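Local coordinates for adenosine monophosphate-protein transferase vopS (Vibrio parahaemolyticus, PDB 3LET), which transfers AMP from ATP to a threonine of the host GTPases RhoA, Rac and Cdc42, blocking effector binding and so actin assembly in infected cells, at residues Pro39-Leu49 against Leu61-Val72. Residues are numbered along the deposited sequence; the frame is centred on the assembly and turned at random.
Sequences PSDVLNAFAKL and LSQLAERAMTEV
Leu43 lays its branched end over Ala68 and drops as a knob into the hole formed by Ala65, Ala68, Met69 and Val72. Leu43 CG lies beside the backbone N (chi1 -70°), 3.7 Å from Ala68 CB, while the two methyls spread apart: CD1 meets Val72 CG2, and Leu43 CD2 comes to 3.8 Å from Met69 CG, the two side chains crossing nearly at right angles. Alanine suits the floor of this hole because a single methyl takes little space between the helices, whose segment axes come within 8.8 Å and run roughly antiparallel, with 141° between their directions. Where the shorter helix begins, Pro39, which has no N-H to donate, suits the first turn, where none is required, and its compact ring fits against Glu71 and Val72 of helix 58-75: Pro39 CB is 3.7 Å from Val72 CG2, and CG rests on Glu71, whose carboxylate is hydrogen-bonded through OE1 to Ser23. Farther along, Val42 and Leu64 meet tip to tip, Val42 CG1 to Leu64 CG at 4.1 Å. Phe46 reaches across with the far end of its ring. Leu61 O lies in the plane of the Phe46 ring at its edge, 3.6 Å from Phe46 CE2, where the slightly positive C-H rim faces a carbonyl oxygen; Phe46 CE2 also packs 3.8 Å from Ala65 CB. Leu49 closes the row, its CD1 meeting Leu61 CD2 end to end. Phe31 touches both of these leucines, whereas Ile117 of helix 113-139 packs on Leu43, Met69 and Val72, tying this helical pair of the N-terminal region to the long helix. With no hydrogen bond or salt bridge between the two segments, their association depends on shape and the burial of apolar surface, 533 Å² in all.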
ATOM      1  N   PRO A  39      13.343 -22.542   9.529  1.00 18.12           N
ATOM      2  CA  PRO A  39      13.176 -21.409  10.445  1.00 19.03           C
ATOM      3  C   PRO A  39      12.391 -21.827  11.690  1.00 23.51           C
ATOM      4  O   PRO A  39      12.619 -21.261  12.765  1.00 18.57           O
ATOM      5  CB  PRO A  39      12.385 -20.376   9.606  1.00 24.93           C
ATOM      6  CG  PRO A  39      12.542 -20.790   8.202  1.00 31.87           C
ATOM      7  CD  PRO A  39      12.797 -22.273   8.182  1.00 22.99           C
ATOM      8  N   SER A  40      11.461 -22.779  11.553  1.00 20.15           N
ATOM      9  CA  SER A  40      10.797 -23.319  12.749  1.00 22.82           C
ATOM     10  C   SER A  40      11.805 -23.986  13.676  1.00 19.16           C
ATOM     11  O   SER A  40      11.739 -23.809  14.892  1.00 26.19           O
ATOM     12  CB  SER A  40       9.691 -24.305  12.376  1.00 24.08           C
ATOM     13  OG  SER A  40       8.675 -23.624  11.644  1.00 28.58           O
ATOM     14  N   ASP A  41      12.730 -24.763  13.114  1.00 21.89           N
ATOM     15  CA  ASP A  41      13.784 -25.417  13.923  1.00 22.82           C
ATOM     16  C   ASP A  41      14.598 -24.375  14.688  1.00 21.47           C
ATOM     17  O   ASP A  41      14.968 -24.595  15.845  1.00 18.97           O
ATOM     18  CB  ASP A  41      14.761 -26.217  13.057  1.00 29.91           C
ATOM     19  CG  ASP A  41      14.147 -27.468  12.445  1.00 43.17           C
ATOM     20  OD1 ASP A  41      13.044 -27.892  12.863  1.00 38.18           O
ATOM     21  OD2 ASP A  41      14.792 -28.026  11.530  1.00 37.53           O
ATOM     22  N   VAL A  42      14.921 -23.262  14.020  1.00 22.65           N
ATOM     23  CA  VAL A  42      15.657 -22.173  14.668  1.00 21.65           C
ATOM     24  C   VAL A  42      14.865 -21.590  15.839  1.00 20.34           C
ATOM     25  O   VAL A  42      15.399 -21.446  16.946  1.00 18.10           O
ATOM     26  CB  VAL A  42      16.031 -21.065  13.666  1.00 20.65           C
ATOM     27  CG1 VAL A  42      16.585 -19.812  14.388  1.00 19.52           C
ATOM     28  CG2 VAL A  42      17.037 -21.609  12.655  1.00 24.79           C
ATOM     29  N   LEU A  43      13.582 -21.300  15.631  1.00 17.53           N
ATOM     30  CA  LEU A  43      12.775 -20.761  16.730  1.00 18.94           C
ATOM     31  C   LEU A  43      12.660 -21.760  17.866  1.00 20.83           C
ATOM     32  O   LEU A  43      12.724 -21.381  19.027  1.00 22.19           O
ATOM     33  CB  LEU A  43      11.367 -20.362  16.241  1.00 18.40           C
ATOM     34  CG  LEU A  43      11.442 -19.135  15.334  1.00 22.48           C
ATOM     35  CD1 LEU A  43      10.131 -19.008  14.542  1.00 28.04           C
ATOM     36  CD2 LEU A  43      11.729 -17.867  16.144  1.00 19.37           C
ATOM     37  N   ASN A  44      12.513 -23.035  17.525  1.00 19.16           N
ATOM     38  CA  ASN A  44      12.374 -24.076  18.552  1.00 23.47           C
ATOM     39  C   ASN A  44      13.638 -24.200  19.428  1.00 24.57           C
ATOM     40  O   ASN A  44      13.582 -24.652  20.578  1.00 25.29           O
ATOM     41  CB  ASN A  44      12.063 -25.396  17.888  1.00 22.63           C
ATOM     42  CG  ASN A  44      10.633 -25.471  17.390  1.00 27.90           C
ATOM     43  OD1 ASN A  44       9.769 -24.711  17.833  1.00 35.88           O
ATOM     44  ND2 ASN A  44      10.375 -26.386  16.475  1.00 41.22           N
ATOM     45  N   ALA A  45      14.766 -23.771  18.884  1.00 25.33           N
ATOM     46  CA  ALA A  45      16.039 -23.790  19.611  1.00 23.58           C
ATOM     47  C   ALA A  45      16.129 -22.726  20.708  1.00 19.91           C
ATOM     48  O   ALA A  45      16.907 -22.878  21.657  1.00 22.79           O
ATOM     49  CB  ALA A  45      17.206 -23.647  18.638  1.00 21.54           C
ATOM     50  N   PHE A  46      15.328 -21.670  20.611  1.00 18.38           N
ATOM     51  CA  PHE A  46      15.438 -20.567  21.576  1.00 17.81           C
ATOM     52  C   PHE A  46      15.162 -21.021  23.017  1.00 16.12           C
ATOM     53  O   PHE A  46      15.830 -20.545  23.957  1.00 18.38           O
ATOM     54  CB  PHE A  46      14.527 -19.377  21.188  1.00 16.92           C
ATOM     55  CG  PHE A  46      15.166 -18.419  20.192  1.00 15.59           C
ATOM     56  CD1 PHE A  46      15.494 -18.846  18.920  1.00 15.48           C
ATOM     57  CD2 PHE A  46      15.412 -17.094  20.536  1.00 15.08           C
ATOM     58  CE1 PHE A  46      16.075 -17.958  17.997  1.00 18.64           C
ATOM     59  CE2 PHE A  46      16.006 -16.192  19.626  1.00 16.42           C
ATOM     60  CZ  PHE A  46      16.348 -16.636  18.358  1.00 17.68           C
ATOM     61  N   ALA A  47      14.219 -21.957  23.188  1.00 22.51           N
ATOM     62  CA  ALA A  47      13.838 -22.431  24.526  1.00 22.44           C
ATOM     63  C   ALA A  47      15.015 -23.137  25.181  1.00 20.33           C
ATOM     64  O   ALA A  47      15.098 -23.251  26.413  1.00 21.46           O
ATOM     65  CB  ALA A  47      12.627 -23.393  24.435  1.00 22.00           C
ATOM     66  N   LYS A  48      15.926 -23.611  24.348  1.00 17.32           N
ATOM     67  CA  LYS A  48      17.038 -24.425  24.809  1.00 23.01           C
ATOM     68  C   LYS A  48      18.257 -23.614  25.245  1.00 24.78           C
ATOM     69  O   LYS A  48      19.240 -24.174  25.739  1.00 21.90           O
ATOM     70  CB  LYS A  48      17.435 -25.365  23.679  1.00 32.11           C
ATOM     71  CG  LYS A  48      16.260 -26.220  23.170  1.00 35.74           C
ATOM     72  CD  LYS A  48      16.696 -27.116  22.011  1.00 45.69           C
ATOM     73  CE  LYS A  48      15.538 -27.958  21.462  1.00 52.75           C
ATOM     74  NZ  LYS A  48      15.049 -28.962  22.448  1.00 65.75           N
ATOM     75  N   LEU A  49      18.208 -22.296  25.071  1.00 22.63           N
ATOM     76  CA  LEU A  49      19.359 -21.457  25.338  1.00 24.65           C
ATOM     77  C   LEU A  49      19.475 -21.217  26.823  1.00 19.86           C
ATOM     78  O   LEU A  49      18.476 -20.998  27.512  1.00 20.70           O
ATOM     79  CB  LEU A  49      19.235 -20.116  24.611  1.00 23.92           C
ATOM     80  CG  LEU A  49      19.143 -20.271  23.092  1.00 25.21           C
ATOM     81  CD1 LEU A  49      19.027 -18.905  22.430  1.00 37.38           C
ATOM     82  CD2 LEU A  49      20.352 -21.034  22.558  1.00 33.64           C
ATOM     83  N   LEU A  61      20.219 -12.108  19.228  1.00 16.15           N
ATOM     84  CA  LEU A  61      19.089 -13.020  19.337  1.00 21.90           C
ATOM     85  C   LEU A  61      17.791 -12.345  18.909  1.00 16.00           C
ATOM     86  O   LEU A  61      16.920 -12.984  18.341  1.00 20.00           O
ATOM     87  CB  LEU A  61      18.966 -13.542  20.762  1.00 15.61           C
ATOM     88  CG  LEU A  61      20.086 -14.531  21.118  1.00 16.69           C
ATOM     89  CD1 LEU A  61      20.062 -14.807  22.623  1.00 18.83           C
ATOM     90  CD2 LEU A  61      19.986 -15.870  20.357  1.00 17.04           C
ATOM     91  N   SER A  62      17.666 -11.057  19.199  1.00 18.15           N
ATOM     92  CA  SER A  62      16.501 -10.319  18.739  1.00 22.93           C
ATOM     93  C   SER A  62      16.451 -10.287  17.200  1.00 22.44           C
ATOM     94  O   SER A  62      15.395 -10.468  16.607  1.00 21.97           O
ATOM     95  CB  SER A  62      16.523  -8.891  19.289  1.00 36.29           C
ATOM     96  OG  SER A  62      15.380  -8.179  18.848  1.00 41.81           O
ATOM     97  N   GLN A  63      17.590 -10.042  16.561  1.00 20.07           N
ATOM     98  CA  GLN A  63      17.663 -10.032  15.091  1.00 18.57           C
ATOM     99  C   GLN A  63      17.277 -11.391  14.520  1.00 19.70           C
ATOM    100  O   GLN A  63      16.484 -11.487  13.576  1.00 17.73           O
ATOM    101  CB  GLN A  63      19.078  -9.694  14.617  1.00 22.74           C
ATOM    102  CG  GLN A  63      19.525  -8.260  14.941  1.00 35.58           C
ATOM    103  CD  GLN A  63      21.016  -8.041  14.680  1.00 41.15           C
ATOM    104  OE1 GLN A  63      21.837  -8.915  14.946  1.00 35.63           O
ATOM    105  NE2 GLN A  63      21.362  -6.875  14.148  1.00 40.88           N
ATOM    106  N   LEU A  64      17.862 -12.433  15.082  1.00 17.00           N
ATOM    107  CA  LEU A  64      17.654 -13.783  14.594  1.00 20.11           C
ATOM    108  C   LEU A  64      16.207 -14.219  14.804  1.00 18.08           C
ATOM    109  O   LEU A  64      15.625 -14.820  13.915  1.00 13.18           O
ATOM    110  CB  LEU A  64      18.602 -14.747  15.294  1.00 19.64           C
ATOM    111  CG  LEU A  64      18.466 -16.218  14.895  1.00 19.47           C
ATOM    112  CD1 LEU A  64      18.675 -16.438  13.378  1.00 14.90           C
ATOM    113  CD2 LEU A  64      19.436 -17.102  15.707  1.00 20.59           C
ATOM    114  N   ALA A  65      15.611 -13.882  15.949  1.00 15.28           N
ATOM    115  CA  ALA A  65      14.211 -14.239  16.172  1.00 17.46           C
ATOM    116  C   ALA A  65      13.329 -13.560  15.137  1.00 13.73           C
ATOM    117  O   ALA A  65      12.397 -14.160  14.589  1.00 16.21           O
ATOM    118  CB  ALA A  65      13.760 -13.872  17.588  1.00 20.11           C
ATOM    119  N   GLU A  66      13.611 -12.288  14.883  1.00 14.93           N
ATOM    120  CA  GLU A  66      12.834 -11.549  13.905  1.00 13.26           C
ATOM    121  C   GLU A  66      12.997 -12.166  12.512  1.00 14.04           C
ATOM    122  O   GLU A  66      12.010 -12.349  11.788  1.00 20.19           O
ATOM    123  CB  GLU A  66      13.286 -10.088  13.924  1.00 21.73           C
ATOM    124  CG  GLU A  66      12.580  -9.225  12.922  1.00 28.63           C
ATOM    125  CD  GLU A  66      13.107  -7.803  12.956  1.00 43.34           C
ATOM    126  OE1 GLU A  66      13.063  -7.185  14.038  1.00 29.28           O
ATOM    127  OE2 GLU A  66      13.570  -7.320  11.905  1.00 35.92           O
ATOM    128  N   ARG A  67      14.223 -12.474  12.113  1.00 12.80           N
ATOM    129  CA  ARG A  67      14.435 -13.107  10.800  1.00 15.56           C
ATOM    130  C   ARG A  67      13.677 -14.428  10.683  1.00 22.33           C
ATOM    131  O   ARG A  67      13.053 -14.710   9.643  1.00 15.26           O
ATOM    132  CB  ARG A  67      15.922 -13.394  10.538  1.00 25.27           C
ATOM    133  CG  ARG A  67      16.809 -12.187  10.364  1.00 31.41           C
ATOM    134  CD  ARG A  67      18.247 -12.631  10.067  1.00 40.04           C
ATOM    135  NE  ARG A  67      18.401 -13.123   8.699  1.00 36.77           N
ATOM    136  CZ  ARG A  67      19.536 -13.602   8.192  1.00 32.37           C
ATOM    137  NH1 ARG A  67      20.628 -13.688   8.932  1.00 30.40           N
ATOM    138  NH2 ARG A  67      19.581 -14.005   6.935  1.00 28.12           N
ATOM    139  N   ALA A  68      13.738 -15.260  11.731  1.00 17.02           N
ATOM    140  CA  ALA A  68      13.148 -16.602  11.637  1.00 14.33           C
ATOM    141  C   ALA A  68      11.620 -16.508  11.653  1.00 13.68           C
ATOM    142  O   ALA A  68      10.927 -17.198  10.883  1.00 15.74           O
ATOM    143  CB  ALA A  68      13.622 -17.520  12.804  1.00 14.23           C
ATOM    144  N   MET A  69      11.084 -15.649  12.514  1.00 13.39           N
ATOM    145  CA  MET A  69       9.625 -15.409  12.511  1.00 12.79           C
ATOM    146  C   MET A  69       9.122 -14.889  11.177  1.00 14.12           C
ATOM    147  O   MET A  69       8.060 -15.320  10.676  1.00 15.24           O
ATOM    148  CB  MET A  69       9.281 -14.405  13.580  1.00 21.04           C
ATOM    149  CG  MET A  69       9.602 -15.025  14.904  1.00 31.03           C
ATOM    150  SD  MET A  69       8.112 -15.758  15.439  1.00 48.94           S
ATOM    151  CE  MET A  69       7.753 -14.392  16.540  1.00 29.90           C
ATOM    152  N   THR A  70       9.882 -13.980  10.591  1.00 13.98           N
ATOM    153  CA  THR A  70       9.496 -13.421   9.289  1.00 18.46           C
ATOM    154  C   THR A  70       9.446 -14.519   8.241  1.00 16.16           C
ATOM    155  O   THR A  70       8.483 -14.620   7.469  1.00 14.03           O
ATOM    156  CB  THR A  70      10.494 -12.346   8.830  1.00 18.25           C
ATOM    157  OG1 THR A  70      10.469 -11.272   9.766  1.00 15.87           O
ATOM    158  CG2 THR A  70      10.113 -11.785   7.421  1.00 17.04           C
ATOM    159  N   GLU A  71      10.494 -15.332   8.181  1.00 15.02           N
ATOM    160  CA  GLU A  71      10.547 -16.453   7.223  1.00 13.81           C
ATOM    161  C   GLU A  71       9.394 -17.426   7.443  1.00 19.60           C
ATOM    162  O   GLU A  71       8.759 -17.845   6.496  1.00 16.03           O
ATOM    163  CB  GLU A  71      11.876 -17.208   7.331  1.00 13.17           C
ATOM    164  CG  GLU A  71      13.019 -16.347   6.776  1.00 18.07           C
ATOM    165  CD  GLU A  71      14.379 -16.896   7.120  1.00 20.94           C
ATOM    166  OE1 GLU A  71      14.461 -18.072   7.492  1.00 26.35           O
ATOM    167  OE2 GLU A  71      15.356 -16.135   7.003  1.00 26.48           O
ATOM    168  N   VAL A  72       9.103 -17.774   8.690  1.00 14.25           N
ATOM    169  CA  VAL A  72       7.969 -18.670   8.935  1.00 13.18           C
ATOM    170  C   VAL A  72       6.703 -18.002   8.399  1.00 13.61           C
ATOM    171  O   VAL A  72       5.883 -18.642   7.733  1.00 12.85           O
ATOM    172  CB  VAL A  72       7.783 -18.983  10.424  1.00 16.42           C
ATOM    173  CG1 VAL A  72       6.464 -19.726  10.646  1.00 26.47           C
ATOM    174  CG2 VAL A  72       8.955 -19.834  10.917  1.00 14.03           C
TER